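Long-range contacts in D-mannose isomerase (Marinomonas mediterranea, PDB 5X32), which catalyses the reversible isomerization of D-mannose to D-fructose and, less efficiently, that of D-lyxose to D-xylulose: residues F11-I16 with E387-L392; F34-K39 with N48-V53; A121-L126 with V135-T140; H178-L183 with L201-I206. All blocks are in the same frame, centred on the assembly; numbering follows the deposited sequence.

Contact 1. Residues F11-I16 with E387-L392; sequences FLEAHI and EVLKTL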
loop_
_atom_site.group_PDB
_atom_site.type_symbol
_atom_site.label_atom_id
_atom_site.label_comp_id
_atom_site.label_asym_id
_atom_site.label_seq_id
_atom_site.Cartn_x
_atom_site.Cartn_y
_atom_site.Cartn_z
ATOM N N PHE A 11 17.812 -11.192 8.014
ATOM C CA PHE A 11 16.454 -11.676 8.219
ATOM C C PHE A 11 15.482 -11.106 7.200
ATOM O O PHE A 11 14.725 -11.858 6.571
ATOM C CB PHE A 11 15.909 -11.360 9.589
ATOM C CG PHE A 11 14.444 -11.620 9.684
ATOM C CD1 PHE A 11 13.976 -12.922 9.730
ATOM C CD2 PHE A 11 13.535 -10.592 9.681
ATOM C CE1 PHE A 11 12.634 -13.191 9.790
ATOM C CE2 PHE A 11 12.188 -10.857 9.743
ATOM C CZ PHE A 11 11.739 -12.158 9.797
ATOM N N LEU A 12 15.497 -9.779 7.059
ATOM C CA LEU A 12 14.564 -9.088 6.181
ATOM C C LEU A 12 14.680 -9.587 4.743
ATOM O O LEU A 12 13.665 -9.843 4.082
ATOM C CB LEU A 12 14.788 -7.578 6.255
ATOM C CG LEU A 12 14.338 -7.004 7.607
ATOM C CD1 LEU A 12 14.871 -5.589 7.820
ATOM C CD2 LEU A 12 12.817 -7.044 7.776
ATOM N N GLU A 13 15.916 -9.757 4.280
ATOM C CA GLU A 13 16.166 -10.265 2.935
ATOM C C GLU A 13 15.694 -11.708 2.778
ATOM O O GLU A 13 15.177 -12.094 1.718
ATOM C CB GLU A 13 17.646 -10.156 2.607
ATOM C CG GLU A 13 18.006 -8.795 2.059
ATOM C CD GLU A 13 19.501 -8.576 1.983
ATOM O OE1 GLU A 13 20.251 -9.530 2.303
ATOM O OE2 GLU A 13 19.919 -7.467 1.565
ATOM N N ALA A 14 15.880 -12.496 3.841
ATOM C CA ALA A 14 15.474 -13.901 3.852
ATOM C C ALA A 14 13.959 -14.028 3.728
ATOM O O ALA A 14 13.439 -14.833 2.930
ATOM C CB ALA A 14 15.953 -14.563 5.098
ATOM N N HIS A 15 13.260 -13.222 4.525
ATOM C CA HIS A 15 11.806 -13.206 4.543
ATOM C C HIS A 15 11.219 -12.742 3.221
ATOM O O HIS A 15 10.233 -13.315 2.718
ATOM C CB HIS A 15 11.301 -12.317 5.665
ATOM C CG HIS A 15 9.831 -12.072 5.608
ATOM N ND1 HIS A 15 8.904 -13.010 6.002
ATOM C CD2 HIS A 15 9.126 -11.010 5.155
ATOM C CE1 HIS A 15 7.688 -12.530 5.818
ATOM N NE2 HIS A 15 7.795 -11.319 5.299
ATOM N N ILE A 16 11.810 -11.684 2.671
ATOM C CA ILE A 16 11.382 -11.227 1.364
ATOM C C ILE A 16 11.603 -12.354 0.358
ATOM O O ILE A 16 10.720 -12.659 -0.435
ATOM C CB ILE A 16 12.120 -9.966 0.899
ATOM C CG1 ILE A 16 11.754 -8.779 1.791
ATOM C CG2 ILE A 16 11.733 -9.657 -0.529
ATOM C CD1 ILE A 16 12.583 -7.530 1.519
ATOM N N GLU A 387 11.614 -0.871 3.031
ATOM C CA GLU A 387 11.898 0.435 3.578
ATOM C C GLU A 387 12.665 0.347 4.886
ATOM O O GLU A 387 13.527 1.193 5.129
ATOM C CB GLU A 387 10.630 1.264 3.765
ATOM C CG GLU A 387 11.009 2.722 3.899
ATOM C CD GLU A 387 10.574 3.517 2.702
ATOM O OE1 GLU A 387 9.983 2.924 1.770
ATOM O OE2 GLU A 387 10.935 4.711 2.636
ATOM N N VAL A 388 12.434 -0.689 5.695
ATOM C CA VAL A 388 13.307 -0.834 6.852
ATOM C C VAL A 388 14.734 -1.068 6.337
ATOM O O VAL A 388 15.696 -0.514 6.883
ATOM C CB VAL A 388 12.879 -1.969 7.760
ATOM C CG1 VAL A 388 13.901 -2.160 8.873
ATOM C CG2 VAL A 388 11.501 -1.683 8.328
ATOM N N LEU A 389 14.850 -1.860 5.265
ATOM C CA LEU A 389 16.136 -2.220 4.675
ATOM C C LEU A 389 16.928 -1.006 4.197
ATOM O O LEU A 389 18.153 -1.005 4.260
ATOM C CB LEU A 389 15.934 -3.187 3.500
ATOM C CG LEU A 389 16.109 -4.685 3.751
ATOM C CD1 LEU A 389 15.746 -5.480 2.507
ATOM C CD2 LEU A 389 17.537 -4.978 4.202
ATOM N N LYS A 390 16.246 0.004 3.668
ATOM C CA LYS A 390 16.965 1.205 3.238
ATOM C C LYS A 390 17.720 1.834 4.425
ATOM O O LYS A 390 18.851 2.297 4.278
ATOM C CB LYS A 390 16.010 2.233 2.613
ATOM C CG LYS A 390 15.407 1.794 1.290
ATOM C CD LYS A 390 14.462 2.840 0.708
ATOM C CE LYS A 390 15.081 4.238 0.707
ATOM N NZ LYS A 390 14.168 5.254 0.098
ATOM N N THR A 391 17.116 1.793 5.609
ATOM C CA THR A 391 17.723 2.383 6.794
ATOM C C THR A 391 18.918 1.576 7.316
ATOM O O THR A 391 19.627 2.033 8.210
ATOM C CB THR A 391 16.718 2.503 7.938
ATOM O OG1 THR A 391 16.427 1.197 8.448
ATOM C CG2 THR A 391 15.433 3.160 7.463
ATOM N N LEU A 392 19.092 0.346 6.827
ATOM C CA LEU A 392 20.253 -0.472 7.201
ATOM C C LEU A 392 21.348 -0.399 6.138
ATOM O O LEU A 392 21.484 0.610 5.435
ATOM C CB LEU A 392 19.838 -1.927 7.442
ATOM C CG LEU A 392 18.545 -2.093 8.249
ATOM C CD1 LEU A 392 18.064 -3.540 8.297
ATOM C CD2 LEU A 392 18.753 -1.559 9.634
#

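Contact 2. Residues F34-K39 with N48-V53; sequences FFQFFK and NTRHLV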
loop_
_atom_site.group_PDB
_atom_site.type_symbol
_atom_site.label_atom_id
_atom_site.label_comp_id
_atom_site.label_asym_id
_atom_site.label_seq_id
_atom_site.Cartn_x
_atom_site.Cartn_y
_atom_site.Cartn_z
ATOM N N PHE A 34 -0.571 -11.620 -14.663
ATOM C CA PHE A 34 -0.383 -12.489 -13.517
ATOM C C PHE A 34 -1.695 -13.103 -13.067
ATOM O O PHE A 34 -2.760 -12.490 -13.179
ATOM C CB PHE A 34 0.245 -11.712 -12.339
ATOM C CG PHE A 34 1.521 -10.999 -12.695
ATOM C CD1 PHE A 34 1.511 -9.652 -12.992
ATOM C CD2 PHE A 34 2.719 -11.679 -12.776
ATOM C CE1 PHE A 34 2.680 -8.988 -13.336
ATOM C CE2 PHE A 34 3.885 -11.026 -13.121
ATOM C CZ PHE A 34 3.864 -9.680 -13.403
ATOM N N PHE A 35 -1.611 -14.319 -12.555
ATOM C CA PHE A 35 -2.708 -14.882 -11.779
ATOM C C PHE A 35 -2.770 -14.123 -10.449
ATOM O O PHE A 35 -1.748 -13.636 -9.936
ATOM C CB PHE A 35 -2.519 -16.391 -11.559
ATOM C CG PHE A 35 -2.417 -17.195 -12.847
ATOM C CD1 PHE A 35 -3.530 -17.386 -13.657
ATOM C CD2 PHE A 35 -1.205 -17.735 -13.245
ATOM C CE1 PHE A 35 -3.442 -18.122 -14.837
ATOM C CE2 PHE A 35 -1.106 -18.461 -14.413
ATOM C CZ PHE A 35 -2.227 -18.653 -15.218
ATOM N N GLN A 36 -3.976 -13.953 -9.923
ATOM C CA GLN A 36 -4.155 -13.021 -8.828
ATOM C C GLN A 36 -4.947 -13.598 -7.641
ATOM O O GLN A 36 -5.308 -12.877 -6.698
ATOM C CB GLN A 36 -4.822 -11.747 -9.360
ATOM C CG GLN A 36 -3.945 -10.982 -10.354
ATOM C CD GLN A 36 -4.610 -9.728 -10.923
ATOM O OE1 GLN A 36 -5.758 -9.408 -10.606
ATOM N NE2 GLN A 36 -3.858 -8.979 -11.713
ATOM N N PHE A 37 -5.146 -14.910 -7.650
ATOM C CA PHE A 37 -5.937 -15.541 -6.607
ATOM C C PHE A 37 -5.258 -16.820 -6.132
ATOM O O PHE A 37 -5.317 -17.861 -6.791
ATOM C CB PHE A 37 -7.351 -15.847 -7.105
ATOM C CG PHE A 37 -8.233 -14.631 -7.272
ATOM C CD1 PHE A 37 -8.146 -13.836 -8.411
ATOM C CD2 PHE A 37 -9.191 -14.314 -6.310
ATOM C CE1 PHE A 37 -8.978 -12.737 -8.575
ATOM C CE2 PHE A 37 -10.026 -13.216 -6.462
ATOM C CZ PHE A 37 -9.927 -12.432 -7.593
ATOM N N PHE A 38 -4.668 -16.757 -4.946
ATOM C CA PHE A 38 -3.841 -17.850 -4.484
ATOM C C PHE A 38 -4.354 -18.437 -3.186
ATOM O O PHE A 38 -4.737 -17.722 -2.251
ATOM C CB PHE A 38 -2.405 -17.366 -4.309
ATOM C CG PHE A 38 -1.824 -16.760 -5.546
ATOM C CD1 PHE A 38 -1.215 -17.551 -6.502
ATOM C CD2 PHE A 38 -1.912 -15.398 -5.770
ATOM C CE1 PHE A 38 -0.694 -17.001 -7.651
ATOM C CE2 PHE A 38 -1.382 -14.832 -6.920
ATOM C CZ PHE A 38 -0.774 -15.641 -7.857
ATOM N N LYS A 39 -4.308 -19.758 -3.141
ATOM C CA LYS A 39 -4.637 -20.524 -1.964
ATOM C C LYS A 39 -3.435 -20.492 -1.029
ATOM O O LYS A 39 -2.343 -20.112 -1.447
ATOM C CB LYS A 39 -4.983 -21.955 -2.390
ATOM C CG LYS A 39 -6.287 -22.476 -1.857
ATOM C CD LYS A 39 -7.487 -21.864 -2.529
ATOM C CE LYS A 39 -8.691 -22.023 -1.622
ATOM N NZ LYS A 39 -9.958 -21.731 -2.316
ATOM N N ASN A 48 -8.803 -16.503 -13.996
ATOM C CA ASN A 48 -9.344 -15.582 -14.966
ATOM C C ASN A 48 -9.531 -14.168 -14.453
ATOM O O ASN A 48 -9.063 -13.222 -15.067
ATOM C CB ASN A 48 -10.687 -16.113 -15.467
ATOM C CG ASN A 48 -10.553 -17.444 -16.169
ATOM O OD1 ASN A 48 -9.618 -17.658 -16.955
ATOM N ND2 ASN A 48 -11.490 -18.340 -15.909
ATOM N N THR A 49 -10.151 -14.026 -13.293
ATOM C CA THR A 49 -10.452 -12.700 -12.798
ATOM C C THR A 49 -9.191 -11.939 -12.442
ATOM O O THR A 49 -8.333 -12.422 -11.716
ATOM C CB THR A 49 -11.377 -12.785 -11.597
ATOM O OG1 THR A 49 -12.568 -13.469 -11.997
ATOM C CG2 THR A 49 -11.753 -11.394 -11.098
ATOM N N ARG A 50 -9.090 -10.733 -12.974
ATOM C CA ARG A 50 -7.957 -9.888 -12.686
ATOM C C ARG A 50 -8.340 -8.468 -12.361
ATOM O O ARG A 50 -9.295 -7.896 -12.908
ATOM C CB ARG A 50 -6.948 -9.933 -13.825
ATOM C CG ARG A 50 -6.198 -11.236 -13.763
ATOM C CD ARG A 50 -5.589 -11.650 -15.044
ATOM N NE ARG A 50 -5.540 -13.107 -15.115
ATOM C CZ ARG A 50 -4.556 -13.779 -15.690
ATOM N NH1 ARG A 50 -3.529 -13.123 -16.213
ATOM N NH2 ARG A 50 -4.593 -15.100 -15.715
ATOM N N HIS A 51 -7.562 -7.921 -11.437
ATOM C CA HIS A 51 -7.831 -6.613 -10.875
ATOM C C HIS A 51 -6.628 -5.718 -11.074
ATOM O O HIS A 51 -5.483 -6.143 -10.897
ATOM C CB HIS A 51 -8.155 -6.730 -9.386
ATOM C CG HIS A 51 -8.767 -5.500 -8.801
ATOM N ND1 HIS A 51 -8.079 -4.311 -8.682
ATOM C CD2 HIS A 51 -9.999 -5.279 -8.286
ATOM C CE1 HIS A 51 -8.872 -3.401 -8.147
ATOM N NE2 HIS A 51 -10.039 -3.962 -7.891
ATOM N N LEU A 52 -6.903 -4.464 -11.403
ATOM C CA LEU A 52 -5.852 -3.507 -11.675
ATOM C C LEU A 52 -4.864 -3.421 -10.501
ATOM O O LEU A 52 -3.649 -3.350 -10.722
ATOM C CB LEU A 52 -6.463 -2.135 -11.942
ATOM C CG LEU A 52 -5.500 -1.012 -12.295
ATOM C CD1 LEU A 52 -4.778 -1.348 -13.623
ATOM C CD2 LEU A 52 -6.254 0.284 -12.346
ATOM N N VAL A 53 -5.376 -3.488 -9.268
ATOM C CA VAL A 53 -4.523 -3.343 -8.082
ATOM C C VAL A 53 -3.510 -4.498 -7.974
ATOM O O VAL A 53 -2.346 -4.264 -7.661
ATOM C CB VAL A 53 -5.374 -3.214 -6.773
ATOM C CG1 VAL A 53 -4.497 -3.186 -5.512
ATOM C CG2 VAL A 53 -6.219 -1.961 -6.825
#

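Contact 3. Residues A121-L126 with V135-T140; sequences AYSNAL and VWIEVT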
loop_
_atom_site.group_PDB
_atom_site.type_symbol
_atom_site.label_atom_id
_atom_site.label_comp_id
_atom_site.label_asym_id
_atom_site.label_seq_id
_atom_site.Cartn_x
_atom_site.Cartn_y
_atom_site.Cartn_z
ATOM N N ALA A 121 3.479 1.669 -10.352
ATOM C CA ALA A 121 4.011 0.652 -11.254
ATOM C C ALA A 121 4.908 1.282 -12.329
ATOM O O ALA A 121 5.989 0.762 -12.609
ATOM C CB ALA A 121 2.882 -0.142 -11.905
ATOM N N TYR A 122 4.492 2.409 -12.910
ATOM C CA TYR A 122 5.346 3.054 -13.921
ATOM C C TYR A 122 6.658 3.551 -13.324
ATOM O O TYR A 122 7.694 3.412 -13.980
ATOM C CB TYR A 122 4.617 4.210 -14.639
ATOM C CG TYR A 122 3.554 3.711 -15.598
ATOM C CD1 TYR A 122 3.627 2.427 -16.113
ATOM C CD2 TYR A 122 2.459 4.496 -15.942
ATOM C CE1 TYR A 122 2.664 1.945 -16.967
ATOM C CE2 TYR A 122 1.484 4.021 -16.801
ATOM C CZ TYR A 122 1.594 2.740 -17.314
ATOM O OH TYR A 122 0.639 2.229 -18.165
ATOM N N SER A 123 6.629 4.084 -12.091
ATOM C CA SER A 123 7.871 4.462 -11.416
ATOM C C SER A 123 8.802 3.269 -11.401
ATOM O O SER A 123 9.940 3.347 -11.861
ATOM C CB SER A 123 7.637 4.919 -9.974
ATOM O OG SER A 123 6.800 6.052 -9.902
ATOM N N ASN A 124 8.292 2.134 -10.946
ATOM C CA ASN A 124 9.160 0.972 -10.846
ATOM C C ASN A 124 9.695 0.517 -12.213
ATOM O O ASN A 124 10.880 0.127 -12.346
ATOM C CB ASN A 124 8.425 -0.150 -10.126
ATOM C CG ASN A 124 8.477 0.028 -8.624
ATOM O OD1 ASN A 124 9.413 -0.435 -7.971
ATOM N ND2 ASN A 124 7.499 0.754 -8.070
ATOM N N ALA A 125 8.834 0.594 -13.227
ATOM C CA ALA A 125 9.259 0.325 -14.599
ATOM C C ALA A 125 10.453 1.203 -14.949
ATOM O O ALA A 125 11.470 0.720 -15.445
ATOM C CB ALA A 125 8.120 0.559 -15.581
ATOM N N LEU A 126 10.316 2.498 -14.696
ATOM C CA LEU A 126 11.387 3.436 -14.975
ATOM C C LEU A 126 12.679 3.056 -14.267
ATOM O O LEU A 126 13.731 3.006 -14.911
ATOM C CB LEU A 126 10.989 4.855 -14.576
ATOM C CG LEU A 126 12.058 5.900 -14.894
ATOM C CD1 LEU A 126 12.190 6.035 -16.376
ATOM C CD2 LEU A 126 11.750 7.235 -14.260
ATOM N N VAL A 135 7.717 9.182 -19.294
ATOM C CA VAL A 135 6.610 9.753 -20.053
ATOM C C VAL A 135 5.266 9.204 -19.581
ATOM O O VAL A 135 4.321 9.975 -19.384
ATOM C CB VAL A 135 6.751 9.492 -21.581
ATOM C CG1 VAL A 135 5.472 9.876 -22.314
ATOM C CG2 VAL A 135 7.953 10.238 -22.160
ATOM N N TRP A 136 5.188 7.885 -19.380
ATOM C CA TRP A 136 3.956 7.253 -18.908
ATOM C C TRP A 136 3.496 7.877 -17.590
ATOM O O TRP A 136 2.319 8.224 -17.424
ATOM C CB TRP A 136 4.169 5.763 -18.717
ATOM C CG TRP A 136 4.508 5.052 -19.961
ATOM C CD1 TRP A 136 4.266 5.474 -21.231
ATOM C CD2 TRP A 136 5.161 3.777 -20.075
ATOM N NE1 TRP A 136 4.715 4.540 -22.129
ATOM C CE2 TRP A 136 5.271 3.491 -21.450
ATOM C CE3 TRP A 136 5.654 2.852 -19.148
ATOM C CZ2 TRP A 136 5.857 2.321 -21.925
ATOM C CZ3 TRP A 136 6.242 1.688 -19.623
ATOM C CH2 TRP A 136 6.338 1.434 -20.999
ATOM N N ILE A 137 4.446 8.065 -16.679
ATOM C CA ILE A 137 4.146 8.669 -15.392
ATOM C C ILE A 137 3.524 10.017 -15.672
ATOM O O ILE A 137 2.410 10.360 -15.197
ATOM C CB ILE A 137 5.419 8.857 -14.538
ATOM C CG1 ILE A 137 6.024 7.511 -14.145
ATOM C CG2 ILE A 137 5.118 9.712 -13.322
ATOM C CD1 ILE A 137 7.373 7.634 -13.508
ATOM N N GLU A 138 4.219 10.723 -16.558
ATOM C CA GLU A 138 3.867 12.089 -16.905
ATOM C C GLU A 138 2.474 12.096 -17.529
ATOM O O GLU A 138 1.673 12.989 -17.232
ATOM C CB GLU A 138 4.938 12.681 -17.826
ATOM C CG GLU A 138 4.560 13.899 -18.626
ATOM C CD GLU A 138 5.676 14.298 -19.599
ATOM O OE1 GLU A 138 6.876 14.081 -19.294
ATOM O OE2 GLU A 138 5.342 14.787 -20.699
ATOM N N VAL A 139 2.170 11.079 -18.342
ATOM C CA VAL A 139 0.855 11.029 -18.972
ATOM C C VAL A 139 -0.205 10.827 -17.902
ATOM O O VAL A 139 -1.201 11.556 -17.846
ATOM C CB VAL A 139 0.703 9.881 -19.994
ATOM C CG1 VAL A 139 -0.756 9.819 -20.495
ATOM C CG2 VAL A 139 1.687 10.020 -21.147
ATOM N N THR A 140 0.045 9.858 -17.022
ATOM C CA THR A 140 -0.969 9.439 -16.067
ATOM C C THR A 140 -1.254 10.553 -15.079
ATOM O O THR A 140 -2.422 10.834 -14.744
ATOM C CB THR A 140 -0.536 8.167 -15.341
ATOM O OG1 THR A 140 -0.177 7.183 -16.321
ATOM C CG2 THR A 140 -1.675 7.631 -14.483
#

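Contact 4. Residues H178-L183 with L201-I206; sequences HMCEAL and LLAKNI. With PO4 (phosphate ion), chain C.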
loop_
_atom_site.group_PDB
_atom_site.type_symbol
_atom_site.label_atom_id
_atom_site.label_comp_id
_atom_site.label_asym_id
_atom_site.label_seq_id
_atom_site.Cartn_x
_atom_site.Cartn_y
_atom_site.Cartn_z
ATOM N N HIS A 178 -2.515 6.738 -0.977
ATOM C CA HIS A 178 -1.716 5.961 -1.923
ATOM C C HIS A 178 -1.195 6.845 -3.048
ATOM O O HIS A 178 -0.132 6.583 -3.632
ATOM C CB HIS A 178 -2.536 4.798 -2.438
ATOM C CG HIS A 178 -2.561 3.644 -1.493
ATOM N ND1 HIS A 178 -1.420 2.957 -1.137
ATOM C CD2 HIS A 178 -3.567 3.113 -0.759
ATOM C CE1 HIS A 178 -1.734 2.010 -0.270
ATOM N NE2 HIS A 178 -3.031 2.085 -0.022
ATOM N N MET A 179 -1.944 7.900 -3.342
ATOM C CA MET A 179 -1.502 8.858 -4.320
ATOM C C MET A 179 -0.228 9.545 -3.867
ATOM O O MET A 179 0.731 9.631 -4.638
ATOM C CB MET A 179 -2.600 9.872 -4.589
ATOM C CG MET A 179 -2.346 10.700 -5.814
ATOM S SD MET A 179 -2.272 9.686 -7.295
ATOM C CE MET A 179 -1.128 10.707 -8.232
ATOM N N CYS A 180 -0.204 9.957 -2.598
ATOM C CA CYS A 180 0.962 10.577 -1.994
ATOM C C CYS A 180 2.165 9.674 -2.083
ATOM O O CYS A 180 3.251 10.084 -2.529
ATOM C CB CYS A 180 0.674 10.906 -0.525
ATOM S SG CYS A 180 2.151 11.279 0.471
ATOM N N GLU A 181 1.944 8.417 -1.723
ATOM C CA GLU A 181 2.996 7.417 -1.799
ATOM C C GLU A 181 3.553 7.243 -3.211
ATOM O O GLU A 181 4.786 7.228 -3.433
ATOM C CB GLU A 181 2.445 6.092 -1.329
ATOM C CG GLU A 181 3.319 4.922 -1.671
ATOM C CD GLU A 181 2.551 3.610 -1.668
ATOM O OE1 GLU A 181 1.301 3.636 -1.832
ATOM O OE2 GLU A 181 3.204 2.549 -1.512
ATOM N N ALA A 182 2.627 7.159 -4.167
ATOM C CA ALA A 182 2.973 6.902 -5.548
ATOM C C ALA A 182 3.818 8.038 -6.065
ATOM O O ALA A 182 4.846 7.818 -6.720
ATOM C CB ALA A 182 1.714 6.738 -6.396
ATOM N N LEU A 183 3.408 9.254 -5.724
ATOM C CA LEU A 183 4.115 10.444 -6.187
ATOM C C LEU A 183 5.507 10.567 -5.561
ATOM O O LEU A 183 6.414 11.107 -6.213
ATOM C CB LEU A 183 3.294 11.690 -5.911
ATOM C CG LEU A 183 2.048 11.732 -6.793
ATOM C CD1 LEU A 183 1.153 12.861 -6.355
ATOM C CD2 LEU A 183 2.429 11.893 -8.247
ATOM N N LEU A 201 1.754 18.264 -0.564
ATOM C CA LEU A 201 0.462 18.946 -0.454
ATOM C C LEU A 201 -0.638 17.989 0.024
ATOM O O LEU A 201 -1.469 18.344 0.870
ATOM C CB LEU A 201 0.072 19.573 -1.791
ATOM C CG LEU A 201 -1.267 20.318 -1.845
ATOM C CD1 LEU A 201 -1.411 21.315 -0.720
ATOM C CD2 LEU A 201 -1.484 20.985 -3.201
ATOM N N LEU A 202 -0.637 16.778 -0.531
ATOM C CA LEU A 202 -1.583 15.743 -0.141
ATOM C C LEU A 202 -1.367 15.379 1.325
ATOM O O LEU A 202 -2.325 15.265 2.113
ATOM C CB LEU A 202 -1.430 14.517 -1.041
ATOM C CG LEU A 202 -1.814 14.764 -2.498
ATOM C CD1 LEU A 202 -1.507 13.570 -3.388
ATOM C CD2 LEU A 202 -3.285 15.127 -2.567
ATOM N N ALA A 203 -0.097 15.190 1.676
ATOM C CA ALA A 203 0.280 14.894 3.052
ATOM C C ALA A 203 -0.287 15.946 3.981
ATOM O O ALA A 203 -0.956 15.602 4.951
ATOM C CB ALA A 203 1.798 14.817 3.201
ATOM N N LYS A 204 -0.054 17.223 3.662
ATOM C CA LYS A 204 -0.543 18.319 4.503
ATOM C C LYS A 204 -2.061 18.292 4.617
ATOM O O LYS A 204 -2.621 18.458 5.715
ATOM C CB LYS A 204 -0.100 19.683 3.971
ATOM C CG LYS A 204 -0.657 20.855 4.796
ATOM C CD LYS A 204 0.302 22.025 4.897
ATOM C CE LYS A 204 1.266 21.838 6.055
ATOM N NZ LYS A 204 2.481 22.688 6.001
ATOM N N ASN A 205 -2.722 18.158 3.468
ATOM C CA ASN A 205 -4.176 18.221 3.416
ATOM C C ASN A 205 -4.918 17.109 4.130
ATOM O O ASN A 205 -6.008 17.329 4.681
ATOM C CB ASN A 205 -4.625 18.296 1.972
ATOM C CG ASN A 205 -4.540 19.692 1.459
ATOM O OD1 ASN A 205 -4.902 20.618 2.186
ATOM N ND2 ASN A 205 -4.054 19.877 0.230
ATOM N N ILE A 206 -4.315 15.927 4.158
ATOM C CA ILE A 206 -4.960 14.793 4.789
ATOM C C ILE A 206 -4.565 14.775 6.264
ATOM O O ILE A 206 -5.424 14.718 7.156
ATOM C CB ILE A 206 -4.580 13.467 4.094
ATOM C CG1 ILE A 206 -5.123 13.448 2.667
ATOM C CG2 ILE A 206 -5.128 12.290 4.868
ATOM C CD1 ILE A 206 -6.622 13.414 2.621
HETATM P P PO4 C . -5.118 0.262 1.687
HETATM O O1 PO4 C . -5.995 1.474 1.460
HETATM O O2 PO4 C . -5.836 -0.707 2.612
HETATM O O3 PO4 C . -3.780 0.612 2.318
HETATM O O4 PO4 C . -4.864 -0.335 0.325
#

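Contact 1. Residues F11-I16 with E387-L392
L12 and L389 mark the closest approach of the two backbones, with their CA atoms 7.2 Å apart, and the CB atoms of both point into the gap between helix 9-23 and the end of helix 379-390. The evidence for a purely apolar contact is that all five touching residue pairs meet carbon to carbon. L12 carries most of it from its side. Its CG is turned beside its own backbone N (chi1 -70°), which sends L12 CD1 out to lie 3.7 Å from V388 CG1 and 3.8 Å from L392 CD1, crossing both side chains at about a right angle. Nearer the backbone, L12 CB sits 4.0 Å from L389 CG.

The two segments belong to the first and last helices of the chain, 371 residues apart at their closest ends, so their meeting is consistent with closure of the alpha/alpha barrel known for the N-acylglucosamine 2-epimerase family.

L389 answers with its CD1 methyl. I16 CD1 reaches it tip to tip at 3.9 Å, whereas E13 crosses L389 at about a right angle, its CG 4.0 Å from L389 CD1. The extended chain of E13 carries OE1 to a long, weak ion pair with K9. Outside the two segments, Y337 of helix 331-347 touches both L12 and V388, and W322 of helix 311-328 touches V388 and L392.

Contact 2. Residues F34-K39 with N48-V53
Q36 meets the backbone of H51 with its amide: H51 N donates to Q36 OE1, and Q36 NE2 returns a weak bond to H51 O at 3.4 Å. The first bond refines too short to be reliable, so its exact geometry is doubtful. Beside it, T49 O lies at the edge of the F37 ring, 3.2 Å from F37 CE1; T49 CB is also near, 3.9 Å from the same F37 CE1. Strand 49-51 is outermost in the five-stranded antiparallel sheet; R50 pairs with L100 of the next strand through the backbone, while the loop residue Q36 takes up H51. The R50 side chain extends to segment 34-39. Its guanidinium has F34 O over one face, at an angle too poor for a hydrogen bond, and R50 NH2 lies obliquely 3.3 Å from F35 CD1. That nitrogen is held by D29, in a salt bridge, and by P47 O. Further on, H51 ND1 caps helix 52-69, accepting from V53 N at 2.9 Å, with the donor in the imidazole plane.

Contact 3. Residues A121-L126 with V135-T140
The Y122 ring takes W136 over one face and T140 at its edge. W136 CB lies 3.8 Å from the centroid of the Y122 ring and 22° off the ring normal, which qualifies as a CH-pi contact. The indole follows with an edge turned toward the phenol face: its five-membered ring is 5.2 Å from the Y122 ring, centroid to centroid, with the planes at 51°. In the plane of the phenol, T140 OG1 comes within 3.6 Å of Y122 CE2.

Away from the rings, I137 CG1 packs against Y122 CB at 3.6 Å. The extended chain of I137 carries CD1 on to S123 CA, 3.8 Å away. These side chains join helices 112-127 and 133-147, a helical hairpin whose short segments run at 163° to each other with axes 9.1 Å apart.

Several polar groups here bond within their own helix or beyond it. T140 OG1 donates to W136 O at 2.9 Å, from above the carbonyl plane, and that oxygen also accepts from T140 N. S123 OG bonds to I119 O, and Y122 OH to Y96 OH. Separately, R86 makes a cation-pi contact with W136. Cohesion between the two segments therefore rests on aromatic and aliphatic contact.

Contact 4. Residues H178-L183 with L201-I206
H178 ND1 donates to E181 OE1 at 2.9 Å with an N-H...O angle of 170°, the carboxylate oxygen lying close to the imidazole plane. This bond within one helical turn fixes the ring's rotation and turns the other ring nitrogen, NE2, toward a phosphate ion near the middle of the molecule: H178 NE2 bonds to phosphate O3 at 2.9 Å. The ion, probably from the crystallisation liquor, is also bonded to Y113 OH.

The other side of this helix meets segment 201-206 through mainly apolar side-chain contacts. L202 CG lies beside its own backbone N (chi1 -66°), and L202 CD1 is thereby brought 3.9 Å from M179 CG and 4.0 Å from L183 CD1, two residues one turn apart. C180 CB faces L202 CB at 4.2 Å, and C180 SG touches A203 CB at 4.5 Å.

Helices 173-190 and 193-212 thus pair nearly antiparallel, at 156° for the short segments. Helix 112-127 packs on M179 and A182, Y156 of strand 155-160 touches M179 and L202, and helix 249-265, which carries the putative catalytic H251, packs on H178 and A203.

Contact 1 encloses the others along the chain; contacts 2, 3 and 4 follow in series inside the loop it closes. Contacts 3 and 4 each pair neighbouring antiparallel helices, and they touch, S123 OG lying 4.1 Å from A182 O, with centres about 17 Å apart. Contacts 2 and 4 lie on opposite sides of the chain's centre, about 27 Å apart between centres. Contact 1 is about 25 Å, centre to centre, from both 3 and 4. This distribution is consistent with a helical barrel built from successive hairpins and closed by its terminal helices. Each of the two probable proton donor/acceptors lies at a distance from a different contact: H380 about 11 Å from I16 of contact 1, and H251 about 11 Å from C180 of contact 4, between side chains.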